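Long-range contact in giardin subunit alpha-1 (Giardia intestinalis, PDB 4EVF), which is an annexin that binds calcium and, in a calcium-dependent way, phospholipids including phosphatidylserine, and is involved in attachment of the parasite to the intestinal mucosa: residues 274-279 and 287-292. Numbering follows the deposited sequence.
Sequences TDIERC and ILRTLW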
ATOM      1  N   THR A 274     -18.286   2.380  -8.456  1.00 25.66           N
ATOM      2  CA  THR A 274     -18.647   3.351  -9.489  1.00 28.41           C
ATOM      3  C   THR A 274     -17.449   4.145  -9.998  1.00 25.16           C
ATOM      4  O   THR A 274     -17.295   4.340 -11.206  1.00 22.50           O
ATOM      5  CB  THR A 274     -19.722   4.328  -8.972  1.00 31.91           C
ATOM      6  OG1 THR A 274     -20.931   3.602  -8.725  1.00 34.05           O
ATOM      7  CG2 THR A 274     -19.990   5.441  -9.995  1.00 31.34           C
ATOM      8  N   ASP A 275     -16.599   4.603  -9.079  1.00 22.00           N
ATOM      9  CA  ASP A 275     -15.414   5.377  -9.451  1.00 24.23           C
ATOM     10  C   ASP A 275     -14.404   4.587 -10.276  1.00 24.91           C
ATOM     11  O   ASP A 275     -13.832   5.108 -11.237  1.00 23.77           O
ATOM     12  CB  ASP A 275     -14.733   5.979  -8.215  1.00 26.86           C
ATOM     13  CG  ASP A 275     -15.548   7.101  -7.594  1.00 27.92           C
ATOM     14  OD1 ASP A 275     -16.569   7.494  -8.200  1.00 25.27           O
ATOM     15  OD2 ASP A 275     -15.174   7.587  -6.503  1.00 32.61           O
ATOM     16  N   ILE A 276     -14.166   3.333  -9.899  1.00 23.13           N
ATOM     17  CA  ILE A 276     -13.254   2.503 -10.676  1.00 21.04           C
ATOM     18  C   ILE A 276     -13.821   2.284 -12.069  1.00 21.84           C
ATOM     19  O   ILE A 276     -13.091   2.272 -13.066  1.00 21.64           O
ATOM     20  CB  ILE A 276     -13.012   1.145 -10.008  1.00 22.56           C
ATOM     21  CG1 ILE A 276     -12.129   1.334  -8.770  1.00 21.46           C
ATOM     22  CG2 ILE A 276     -12.370   0.188 -10.999  1.00 20.49           C
ATOM     23  CD1 ILE A 276     -11.961   0.064  -7.906  1.00 21.21           C
ATOM     24  N   GLU A 277     -15.135   2.117 -12.120  1.00 19.80           N
ATOM     25  CA  GLU A 277     -15.841   1.899 -13.372  1.00 29.52           C
ATOM     26  C   GLU A 277     -15.555   3.044 -14.336  1.00 27.80           C
ATOM     27  O   GLU A 277     -15.217   2.840 -15.506  1.00 27.02           O
ATOM     28  CB  GLU A 277     -17.340   1.818 -13.091  1.00 31.05           C
ATOM     29  CG  GLU A 277     -17.953   0.484 -13.419  1.00 37.79           C
ATOM     30  CD  GLU A 277     -18.058   0.259 -14.905  1.00 39.08           C
ATOM     31  OE1 GLU A 277     -18.275   1.251 -15.631  1.00 42.32           O
ATOM     32  OE2 GLU A 277     -17.920  -0.901 -15.348  1.00 43.13           O
ATOM     33  N   ARG A 278     -15.661   4.257 -13.820  1.00 27.52           N
ATOM     34  CA  ARG A 278     -15.496   5.442 -14.647  1.00 26.85           C
ATOM     35  C   ARG A 278     -14.046   5.660 -15.066  1.00 26.60           C
ATOM     36  O   ARG A 278     -13.758   5.924 -16.238  1.00 24.20           O
ATOM     37  CB  ARG A 278     -16.013   6.663 -13.895  1.00 26.81           C
ATOM     38  CG  ARG A 278     -15.986   7.934 -14.717  1.00 31.46           C
ATOM     39  CD  ARG A 278     -16.418   9.133 -13.893  1.00 29.88           C
ATOM     40  NE  ARG A 278     -15.367   9.552 -12.982  1.00 32.35           N
ATOM     41  CZ  ARG A 278     -15.382   9.308 -11.679  1.00 30.94           C
ATOM     42  NH1 ARG A 278     -16.415   8.670 -11.147  1.00 27.22           N
ATOM     43  NH2 ARG A 278     -14.381   9.720 -10.913  1.00 31.91           N
ATOM     44  N   CYS A 279     -13.134   5.525 -14.109  1.00 21.98           N
ATOM     45  CA  CYS A 279     -11.766   5.997 -14.284  1.00 23.33           C
ATOM     46  C   CYS A 279     -10.831   5.021 -14.989  1.00 23.57           C
ATOM     47  O   CYS A 279      -9.823   5.433 -15.561  1.00 21.15           O
ATOM     48  CB  CYS A 279     -11.198   6.424 -12.925  1.00 24.79           C
ATOM     49  SG  CYS A 279     -12.221   7.721 -12.165  1.00 30.42           S
ATOM     50  N   ILE A 287     -11.389  -6.175 -13.494  1.00 22.84           N
ATOM     51  CA  ILE A 287     -10.369  -6.844 -12.708  1.00 24.87           C
ATOM     52  C   ILE A 287     -10.273  -6.194 -11.330  1.00 23.87           C
ATOM     53  O   ILE A 287     -10.337  -6.886 -10.317  1.00 19.81           O
ATOM     54  CB  ILE A 287      -9.006  -6.832 -13.412  1.00 25.15           C
ATOM     55  CG1 ILE A 287      -9.050  -7.726 -14.656  1.00 24.70           C
ATOM     56  CG2 ILE A 287      -7.902  -7.271 -12.449  1.00 21.60           C
ATOM     57  CD1 ILE A 287      -7.833  -7.602 -15.549  1.00 21.28           C
ATOM     58  N   LEU A 288     -10.143  -4.865 -11.292  1.00 20.79           N
ATOM     59  CA  LEU A 288     -10.021  -4.169 -10.013  1.00 20.24           C
ATOM     60  C   LEU A 288     -11.265  -4.332  -9.134  1.00 22.01           C
ATOM     61  O   LEU A 288     -11.150  -4.643  -7.941  1.00 19.13           O
ATOM     62  CB  LEU A 288      -9.674  -2.682 -10.209  1.00 16.65           C
ATOM     63  CG  LEU A 288      -8.322  -2.307 -10.824  1.00 23.66           C
ATOM     64  CD1 LEU A 288      -8.187  -0.770 -10.942  1.00 20.65           C
ATOM     65  CD2 LEU A 288      -7.142  -2.906 -10.034  1.00 18.84           C
ATOM     66  N   ARG A 289     -12.441  -4.151  -9.716  1.00 19.81           N
ATOM     67  CA  ARG A 289     -13.673  -4.305  -8.974  1.00 23.52           C
ATOM     68  C   ARG A 289     -13.818  -5.729  -8.394  1.00 22.77           C
ATOM     69  O   ARG A 289     -14.322  -5.895  -7.346  1.00 27.19           O
ATOM     70  CB  ARG A 289     -14.922  -3.915  -9.768  1.00 22.34           C
ATOM     71  CG  ARG A 289     -15.128  -2.432 -10.014  1.00 32.66           C
ATOM     72  CD  ARG A 289     -16.353  -2.162 -10.863  1.00 29.14           C
ATOM     73  NE  ARG A 289     -17.504  -2.065 -10.014  1.00 33.43           N
ATOM     74  CZ  ARG A 289     -18.710  -1.686 -10.387  1.00 33.06           C
ATOM     75  NH1 ARG A 289     -18.950  -1.330 -11.609  1.00 29.25           N
ATOM     76  NH2 ARG A 289     -19.666  -1.635  -9.510  1.00 36.13           N
ATOM     77  N   THR A 290     -13.370  -6.730  -9.101  1.00 22.82           N
ATOM     78  CA  THR A 290     -13.383  -8.097  -8.582  1.00 25.80           C
ATOM     79  C   THR A 290     -12.479  -8.205  -7.346  1.00 20.89           C
ATOM     80  O   THR A 290     -12.905  -8.662  -6.276  1.00 23.91           O
ATOM     81  CB  THR A 290     -12.921  -9.109  -9.644  1.00 24.83           C
ATOM     82  OG1 THR A 290     -13.743  -8.995 -10.813  1.00 28.25           O
ATOM     83  CG2 THR A 290     -13.013 -10.531  -9.104  1.00 25.51           C
ATOM     84  N   LEU A 291     -11.235  -7.767  -7.496  1.00 20.72           N
ATOM     85  CA  LEU A 291     -10.243  -7.881  -6.427  1.00 21.08           C
ATOM     86  C   LEU A 291     -10.612  -7.090  -5.179  1.00 24.24           C
ATOM     87  O   LEU A 291     -10.316  -7.530  -4.067  1.00 22.52           O
ATOM     88  CB  LEU A 291      -8.845  -7.501  -6.923  1.00 20.85           C
ATOM     89  CG  LEU A 291      -8.263  -8.388  -8.033  1.00 20.69           C
ATOM     90  CD1 LEU A 291      -7.092  -7.713  -8.741  1.00 20.05           C
ATOM     91  CD2 LEU A 291      -7.846  -9.756  -7.468  1.00 25.70           C
ATOM     92  N   TRP A 292     -11.263  -5.938  -5.356  1.00 20.68           N
ATOM     93  CA  TRP A 292     -11.614  -5.072  -4.232  1.00 19.32           C
ATOM     94  C   TRP A 292     -13.010  -5.365  -3.689  1.00 21.84           C
ATOM     95  O   TRP A 292     -13.444  -4.765  -2.713  1.00 24.19           O
ATOM     96  CB  TRP A 292     -11.444  -3.591  -4.591  1.00 19.81           C
ATOM     97  CG  TRP A 292     -10.011  -3.201  -4.657  1.00 18.36           C
ATOM     98  CD1 TRP A 292      -9.247  -3.052  -5.782  1.00 15.97           C
ATOM     99  CD2 TRP A 292      -9.143  -2.957  -3.544  1.00 19.05           C
ATOM    100  NE1 TRP A 292      -7.961  -2.713  -5.432  1.00 17.71           N
ATOM    101  CE2 TRP A 292      -7.875  -2.637  -4.066  1.00 16.26           C
ATOM    102  CE3 TRP A 292      -9.326  -2.952  -2.153  1.00 22.07           C
ATOM    103  CZ2 TRP A 292      -6.788  -2.331  -3.251  1.00 20.97           C
ATOM    104  CZ3 TRP A 292      -8.241  -2.645  -1.342  1.00 20.96           C
ATOM    105  CH2 TRP A 292      -6.988  -2.342  -1.896  1.00 22.06           C
TER
HETATM  106  O   HOH W   1     -21.255   1.013 -10.854  1.00 39.86           O
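I276 and R289 face each other where two helices near the C-terminus, 272-279 and 284-292, run almost antiparallel. The axes of the short segments approach to 9.8 Å, with their N-to-C directions 160° apart, and the CA atoms of I276 and R289 are separated by 7.0 Å. The touching branch of I276 is its methyl CG2, which lies 3.9 Å from CG of R289. The two chains run alongside each other in opposing senses, and the arginine presents its methylenes to the isoleucine as an apolar surface. The same methyl meets CB of L288 at 4.0 Å, the leucine lying roughly perpendicular to the isoleucine. A beta-branched residue suits this place because its second branch puts a methyl anti to the backbone N, where it reaches both neighbours.

R289 also suits the border between core and solvent. Its chain stays extended to CD and then bends at chi3 (87°), turning the guanidinium toward the solvent side, near exposed E277. A long and doubtful salt bridge, 3.9 Å from OE2 of E277 to NH1 of R289, may join them, since the position of NH1 is uncertain. A water weakly links NH2 of R289 to OG1 of T274, at 3.4 Å from each.

Further out, NE of R289 donates to the carbonyl of V294, tying the arginine to the C-terminal tail. L288 also packs on L66 of helix 62-70 and on M248 and T252 of helix 245-255. Within the predicted fourth annexin repeat, the contact probably rests mainly on hydrocarbon packing, and the doubtful ion pair and weak water bridge probably add only a modest electrostatic contribution on the solvent side.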